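Long-range contact in beta-galactosidase/beta-glucuronidase (PDB 6MVF), which binds flavin mononucleotide and acts as a family 2 beta-glucuronidase in a human gut bacterium: residues A[318-330]-A[561-575]. Sequence-based numbering, arbitrary orientation.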
loop_
_atom_site.group_PDB
_atom_site.type_symbol
_atom_site.label_atom_id
_atom_site.label_comp_id
_atom_site.label_asym_id
_atom_site.label_seq_id
_atom_site.Cartn_x
_atom_site.Cartn_y
_atom_site.Cartn_z
ATOM N N TYR A 318 -2.063 -13.115 13.209
ATOM C CA TYR A 318 -3.012 -13.369 12.128
ATOM C C TYR A 318 -2.579 -14.544 11.267
ATOM O O TYR A 318 -3.427 -15.277 10.755
ATOM C CB TYR A 318 -3.209 -12.102 11.281
ATOM C CG TYR A 318 -4.227 -11.142 11.883
ATOM C CD1 TYR A 318 -3.886 -10.286 12.926
ATOM C CD2 TYR A 318 -5.534 -11.109 11.424
ATOM C CE1 TYR A 318 -4.821 -9.404 13.482
ATOM C CE2 TYR A 318 -6.481 -10.239 11.977
ATOM C CZ TYR A 318 -6.121 -9.391 13.001
ATOM O OH TYR A 318 -7.057 -8.539 13.548
ATOM N N GLN A 319 -1.277 -14.766 11.114
ATOM C CA GLN A 319 -0.839 -15.935 10.361
ATOM C C GLN A 319 -1.237 -17.221 11.080
ATOM O O GLN A 319 -1.744 -18.165 10.457
ATOM C CB GLN A 319 0.668 -15.883 10.132
ATOM C CG GLN A 319 1.169 -16.996 9.224
ATOM C CD GLN A 319 2.659 -17.306 9.387
ATOM O OE1 GLN A 319 3.350 -16.735 10.242
ATOM N NE2 GLN A 319 3.157 -18.223 8.567
ATOM N N ASP A 320 -1.002 -17.280 12.395
ATOM C CA ASP A 320 -1.521 -18.389 13.195
ATOM C C ASP A 320 -3.018 -18.588 12.967
ATOM O O ASP A 320 -3.475 -19.700 12.684
ATOM C CB ASP A 320 -1.250 -18.143 14.679
ATOM C CG ASP A 320 0.184 -18.469 15.078
ATOM O OD1 ASP A 320 1.000 -18.884 14.202
ATOM O OD2 ASP A 320 0.485 -18.307 16.286
ATOM N N ALA A 321 -3.792 -17.504 13.074
ATOM C CA ALA A 321 -5.236 -17.605 12.949
ATOM C C ALA A 321 -5.634 -18.134 11.581
ATOM O O ALA A 321 -6.506 -19.006 11.477
ATOM C CB ALA A 321 -5.868 -16.247 13.218
ATOM N N GLN A 322 -4.978 -17.653 10.522
ATOM C CA GLN A 322 -5.314 -18.101 9.174
ATOM C C GLN A 322 -4.957 -19.567 8.960
ATOM O O GLN A 322 -5.719 -20.309 8.327
ATOM C CB GLN A 322 -4.629 -17.210 8.138
ATOM C CG GLN A 322 -5.534 -16.084 7.666
ATOM C CD GLN A 322 -4.866 -14.703 7.652
ATOM O OE1 GLN A 322 -3.653 -14.580 7.403
ATOM N NE2 GLN A 322 -5.662 -13.649 7.921
ATOM N N ILE A 323 -3.811 -20.011 9.469
ATOM C CA ILE A 323 -3.486 -21.429 9.350
ATOM C C ILE A 323 -4.549 -22.279 10.043
ATOM O O ILE A 323 -5.025 -23.284 9.490
ATOM C CB ILE A 323 -2.079 -21.705 9.896
ATOM C CG1 ILE A 323 -1.045 -21.105 8.948
ATOM C CG2 ILE A 323 -1.872 -23.195 10.034
ATOM C CD1 ILE A 323 0.365 -20.982 9.530
ATOM N N ILE A 324 -4.988 -21.851 11.231
ATOM C CA ILE A 324 -6.002 -22.622 11.944
ATOM C C ILE A 324 -7.343 -22.576 11.214
ATOM O O ILE A 324 -8.077 -23.576 11.200
ATOM C CB ILE A 324 -6.103 -22.131 13.396
ATOM C CG1 ILE A 324 -4.773 -22.408 14.115
ATOM C CG2 ILE A 324 -7.271 -22.815 14.116
ATOM C CD1 ILE A 324 -4.537 -21.528 15.315
ATOM N N LYS A 325 -7.673 -21.442 10.569
ATOM C CA LYS A 325 -8.875 -21.361 9.742
ATOM C C LYS A 325 -8.824 -22.331 8.564
ATOM O O LYS A 325 -9.813 -23.015 8.277
ATOM C CB LYS A 325 -9.089 -19.933 9.235
ATOM C CG LYS A 325 -10.460 -19.710 8.577
ATOM C CD LYS A 325 -11.524 -19.570 9.659
ATOM C CE LYS A 325 -12.900 -19.454 9.092
ATOM N NZ LYS A 325 -13.888 -19.501 10.176
ATOM N N GLU A 326 -7.688 -22.400 7.861
ATOM C CA GLU A 326 -7.568 -23.330 6.735
ATOM C C GLU A 326 -7.735 -24.778 7.175
ATOM O O GLU A 326 -8.159 -25.631 6.383
ATOM C CB GLU A 326 -6.203 -23.164 6.057
ATOM C CG GLU A 326 -5.987 -21.836 5.351
ATOM C CD GLU A 326 -4.501 -21.516 5.113
ATOM O OE1 GLU A 326 -4.197 -20.366 4.668
ATOM O OE2 GLU A 326 -3.649 -22.412 5.372
ATOM N N LEU A 327 -7.350 -25.073 8.419
ATOM C CA LEU A 327 -7.515 -26.399 8.989
ATOM C C LEU A 327 -8.986 -26.793 9.083
ATOM O O LEU A 327 -9.320 -27.980 8.989
ATOM C CB LEU A 327 -6.849 -26.433 10.370
ATOM C CG LEU A 327 -6.919 -27.747 11.137
ATOM C CD1 LEU A 327 -6.154 -28.838 10.395
ATOM C CD2 LEU A 327 -6.407 -27.563 12.544
ATOM N N GLY A 328 -9.876 -25.825 9.248
ATOM C CA GLY A 328 -11.278 -26.122 9.444
ATOM C C GLY A 328 -11.700 -26.177 10.895
ATOM O O GLY A 328 -12.809 -26.630 11.177
ATOM N N ALA A 329 -10.838 -25.757 11.817
ATOM C CA ALA A 329 -11.200 -25.625 13.218
ATOM C C ALA A 329 -12.200 -24.486 13.433
ATOM O O ALA A 329 -12.100 -23.419 12.821
ATOM C CB ALA A 329 -9.932 -25.377 14.044
ATOM N N ASN A 330 -13.158 -24.698 14.329
ATOM C CA ASN A 330 -14.093 -23.636 14.688
ATOM C C ASN A 330 -13.928 -23.167 16.122
ATOM O O ASN A 330 -14.665 -22.278 16.557
ATOM C CB ASN A 330 -15.538 -24.084 14.472
ATOM C CG ASN A 330 -15.903 -25.293 15.308
ATOM O OD1 ASN A 330 -15.097 -25.781 16.110
ATOM N ND2 ASN A 330 -17.131 -25.772 15.149
ATOM N N ARG A 561 5.894 -22.507 11.813
ATOM C CA ARG A 561 4.653 -22.378 11.050
ATOM C C ARG A 561 4.787 -22.826 9.608
ATOM O O ARG A 561 3.884 -22.578 8.818
ATOM C CB ARG A 561 4.098 -20.943 11.083
ATOM C CG ARG A 561 3.169 -20.658 12.266
ATOM C CD ARG A 561 3.830 -20.980 13.619
ATOM N NE ARG A 561 3.101 -20.468 14.779
ATOM C CZ ARG A 561 3.420 -20.749 16.042
ATOM N NH1 ARG A 561 4.457 -21.537 16.311
ATOM N NH2 ARG A 561 2.702 -20.246 17.045
ATOM N N LYS A 562 5.876 -23.498 9.244
ATOM C CA LYS A 562 6.146 -23.814 7.845
ATOM C C LYS A 562 5.611 -25.174 7.395
ATOM O O LYS A 562 5.178 -25.306 6.245
ATOM C CB LYS A 562 7.653 -23.754 7.578
ATOM C CG LYS A 562 8.217 -22.360 7.595
ATOM C CD LYS A 562 9.578 -22.300 6.914
ATOM C CE LYS A 562 10.019 -20.858 6.770
ATOM N NZ LYS A 562 8.946 -20.049 6.130
ATOM N N THR A 563 5.642 -26.196 8.257
ATOM C CA THR A 563 5.433 -27.578 7.837
ATOM C C THR A 563 4.221 -28.160 8.550
ATOM O O THR A 563 4.226 -28.326 9.774
ATOM C CB THR A 563 6.683 -28.435 8.087
ATOM O OG1 THR A 563 7.791 -27.872 7.390
ATOM C CG2 THR A 563 6.491 -29.845 7.569
ATOM N N ARG A 564 3.199 -28.481 7.769
ATOM C CA ARG A 564 2.018 -29.170 8.249
ATOM C C ARG A 564 2.309 -30.661 8.334
ATOM O O ARG A 564 2.645 -31.299 7.322
ATOM C CB ARG A 564 0.854 -28.899 7.310
ATOM C CG ARG A 564 0.425 -27.444 7.280
ATOM C CD ARG A 564 -0.209 -27.089 5.941
ATOM N NE ARG A 564 -0.740 -25.732 5.939
ATOM C CZ ARG A 564 0.019 -24.638 5.896
ATOM N NH1 ARG A 564 1.349 -24.750 5.842
ATOM N NH2 ARG A 564 -0.550 -23.431 5.922
ATOM N N LYS A 565 2.185 -31.219 9.537
ATOM C CA LYS A 565 2.399 -32.643 9.680
ATOM C C LYS A 565 1.216 -33.401 9.085
ATOM O O LYS A 565 0.183 -32.825 8.738
ATOM C CB LYS A 565 2.611 -32.997 11.145
ATOM C CG LYS A 565 3.755 -32.250 11.783
ATOM C CD LYS A 565 3.855 -32.605 13.236
ATOM C CE LYS A 565 4.770 -31.655 13.941
ATOM N NZ LYS A 565 4.686 -31.909 15.405
ATOM N N ASP A 566 1.373 -34.717 8.949
ATOM C CA ASP A 566 0.295 -35.500 8.354
ATOM C C ASP A 566 -0.958 -35.469 9.229
ATOM O O ASP A 566 -2.077 -35.586 8.715
ATOM C CB ASP A 566 0.769 -36.937 8.089
ATOM C CG ASP A 566 1.695 -37.053 6.840
ATOM O OD1 ASP A 566 1.819 -36.090 6.024
ATOM O OD2 ASP A 566 2.305 -38.137 6.682
ATOM N N SER A 567 -0.789 -35.278 10.543
ATOM C CA SER A 567 -1.929 -35.143 11.448
ATOM C C SER A 567 -2.786 -33.947 11.095
ATOM O O SER A 567 -3.998 -33.965 11.337
ATOM C CB SER A 567 -1.455 -34.993 12.896
ATOM O OG SER A 567 -1.008 -36.224 13.410
ATOM N N PHE A 568 -2.160 -32.879 10.591
ATOM C CA PHE A 568 -2.899 -31.698 10.175
ATOM C C PHE A 568 -3.955 -32.053 9.131
ATOM O O PHE A 568 -5.109 -31.624 9.233
ATOM C CB PHE A 568 -1.907 -30.667 9.653
ATOM C CG PHE A 568 -2.531 -29.505 8.942
ATOM C CD1 PHE A 568 -2.888 -29.602 7.591
ATOM C CD2 PHE A 568 -2.716 -28.294 9.608
ATOM C CE1 PHE A 568 -3.454 -28.528 6.946
ATOM C CE2 PHE A 568 -3.267 -27.207 8.961
ATOM C CZ PHE A 568 -3.641 -27.317 7.635
ATOM N N TYR A 569 -3.585 -32.865 8.136
ATOM C CA TYR A 569 -4.482 -33.187 7.031
ATOM C C TYR A 569 -5.557 -34.192 7.413
ATOM O O TYR A 569 -6.593 -34.246 6.745
ATOM C CB TYR A 569 -3.672 -33.699 5.831
ATOM C CG TYR A 569 -2.762 -32.634 5.251
ATOM C CD1 TYR A 569 -3.251 -31.689 4.340
ATOM C CD2 TYR A 569 -1.430 -32.544 5.636
ATOM C CE1 TYR A 569 -2.424 -30.698 3.812
ATOM C CE2 TYR A 569 -0.589 -31.545 5.121
ATOM C CZ TYR A 569 -1.095 -30.633 4.216
ATOM O OH TYR A 569 -0.281 -29.657 3.718
ATOM N N VAL A 570 -5.340 -34.989 8.466
ATOM C CA VAL A 570 -6.443 -35.738 9.058
ATOM C C VAL A 570 -7.576 -34.786 9.439
ATOM O O VAL A 570 -8.724 -34.944 9.010
ATOM C CB VAL A 570 -5.966 -36.537 10.284
ATOM C CG1 VAL A 570 -7.184 -37.080 11.070
ATOM C CG2 VAL A 570 -4.999 -37.660 9.877
ATOM N N TYR A 571 -7.263 -33.781 10.260
ATOM C CA TYR A 571 -8.289 -32.849 10.704
ATOM C C TYR A 571 -8.838 -32.031 9.551
ATOM O O TYR A 571 -10.044 -31.769 9.500
ATOM C CB TYR A 571 -7.739 -31.951 11.805
ATOM C CG TYR A 571 -7.650 -32.758 13.048
ATOM C CD1 TYR A 571 -8.788 -33.301 13.606
ATOM C CD2 TYR A 571 -6.436 -33.068 13.609
ATOM C CE1 TYR A 571 -8.726 -34.080 14.717
ATOM C CE2 TYR A 571 -6.359 -33.846 14.736
ATOM C CZ TYR A 571 -7.506 -34.345 15.291
ATOM O OH TYR A 571 -7.437 -35.125 16.419
ATOM N N GLN A 572 -7.982 -31.643 8.604
ATOM C CA GLN A 572 -8.471 -30.881 7.466
ATOM C C GLN A 572 -9.517 -31.670 6.699
ATOM O O GLN A 572 -10.582 -31.138 6.362
ATOM C CB GLN A 572 -7.330 -30.476 6.542
ATOM C CG GLN A 572 -7.766 -29.378 5.598
ATOM C CD GLN A 572 -6.643 -28.852 4.734
ATOM O OE1 GLN A 572 -5.932 -29.622 4.076
ATOM N NE2 GLN A 572 -6.476 -27.520 4.724
ATOM N N ALA A 573 -9.248 -32.951 6.436
ATOM C CA ALA A 573 -10.257 -33.788 5.786
ATOM C C ALA A 573 -11.518 -33.954 6.650
ATOM O O ALA A 573 -12.629 -34.037 6.115
ATOM C CB ALA A 573 -9.657 -35.156 5.415
ATOM N N TYR A 574 -11.386 -33.979 7.981
ATOM C CA TYR A 574 -12.560 -34.189 8.822
ATOM C C TYR A 574 -13.357 -32.913 9.061
ATOM O O TYR A 574 -14.548 -33.000 9.367
ATOM C CB TYR A 574 -12.158 -34.784 10.171
ATOM C CG TYR A 574 -12.213 -36.303 10.239
ATOM C CD1 TYR A 574 -11.118 -37.091 9.850
ATOM C CD2 TYR A 574 -13.351 -36.949 10.708
ATOM C CE1 TYR A 574 -11.171 -38.483 9.918
ATOM C CE2 TYR A 574 -13.417 -38.328 10.770
ATOM C CZ TYR A 574 -12.326 -39.088 10.382
ATOM O OH TYR A 574 -12.419 -40.458 10.453
ATOM N N TRP A 575 -12.737 -31.740 8.914
ATOM C CA TRP A 575 -13.332 -30.463 9.288
ATOM C C TRP A 575 -13.544 -29.509 8.122
ATOM O O TRP A 575 -14.584 -28.846 8.069
ATOM C CB TRP A 575 -12.451 -29.752 10.323
ATOM C CG TRP A 575 -12.307 -30.454 11.633
ATOM C CD1 TRP A 575 -13.042 -31.516 12.103
ATOM C CD2 TRP A 575 -11.343 -30.151 12.651
ATOM N NE1 TRP A 575 -12.598 -31.877 13.356
ATOM C CE2 TRP A 575 -11.557 -31.055 13.712
ATOM C CE3 TRP A 575 -10.317 -29.211 12.759
ATOM C CZ2 TRP A 575 -10.798 -31.032 14.862
ATOM C CZ3 TRP A 575 -9.563 -29.196 13.895
ATOM C CH2 TRP A 575 -9.803 -30.108 14.935
#
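Leu327, in the last turn of its helix, drops as a knob into the hole formed by Phe568, Tyr571, Gln572 and Trp575 of helix 566-575. Its CG swings beside the carbonyl carbon (chi1 180°), which turns the forked end onto the other helix: CD1 lies over one face of the Phe568 ring, 3.8 Å from the centroid in a CH-pi contact, while CD2 meets Trp575 CZ3. Arg564 CG covers the opposite face of Phe568, which is thus held between an aliphatic carbon on each side. Beyond the knob, Gly328 closes the helix in a Schellman motif, whose positive phi suits glycine. Ala329 CB then packs on Trp575 CZ3 at 3.8 Å. These helices belong to the TIM barrel domain, where helix 314-327 connects strand 292-300 to the parallel strand 331-334 as a beta-alpha-beta crossover; helix 566-575, which comes after the eighth barrel strand, 529-532, packs beside it at 59°. The exposed side is looser. Glu326 OE2 reaches the edge of the Arg564 guanidinium in a salt bridge whose hydrogen bond is weak (NH2 to OE2 3.3 Å), although Gln572 NE2 donates a straight bond to Glu326 O from above the carbonyl plane (3.0 Å, 175°). At the buried far end, Arg561, its chain bent at chi2, grips Asp320 side-on, NE to OD1 at 2.7 Å and NH2 to OD2 at 3.0 Å. A leucine in place of Arg561 would probably cost Asp320 both bonds, leaving OD1 without its charged mate and the carboxylate, then tied through OD2 to Arg301, freer to turn.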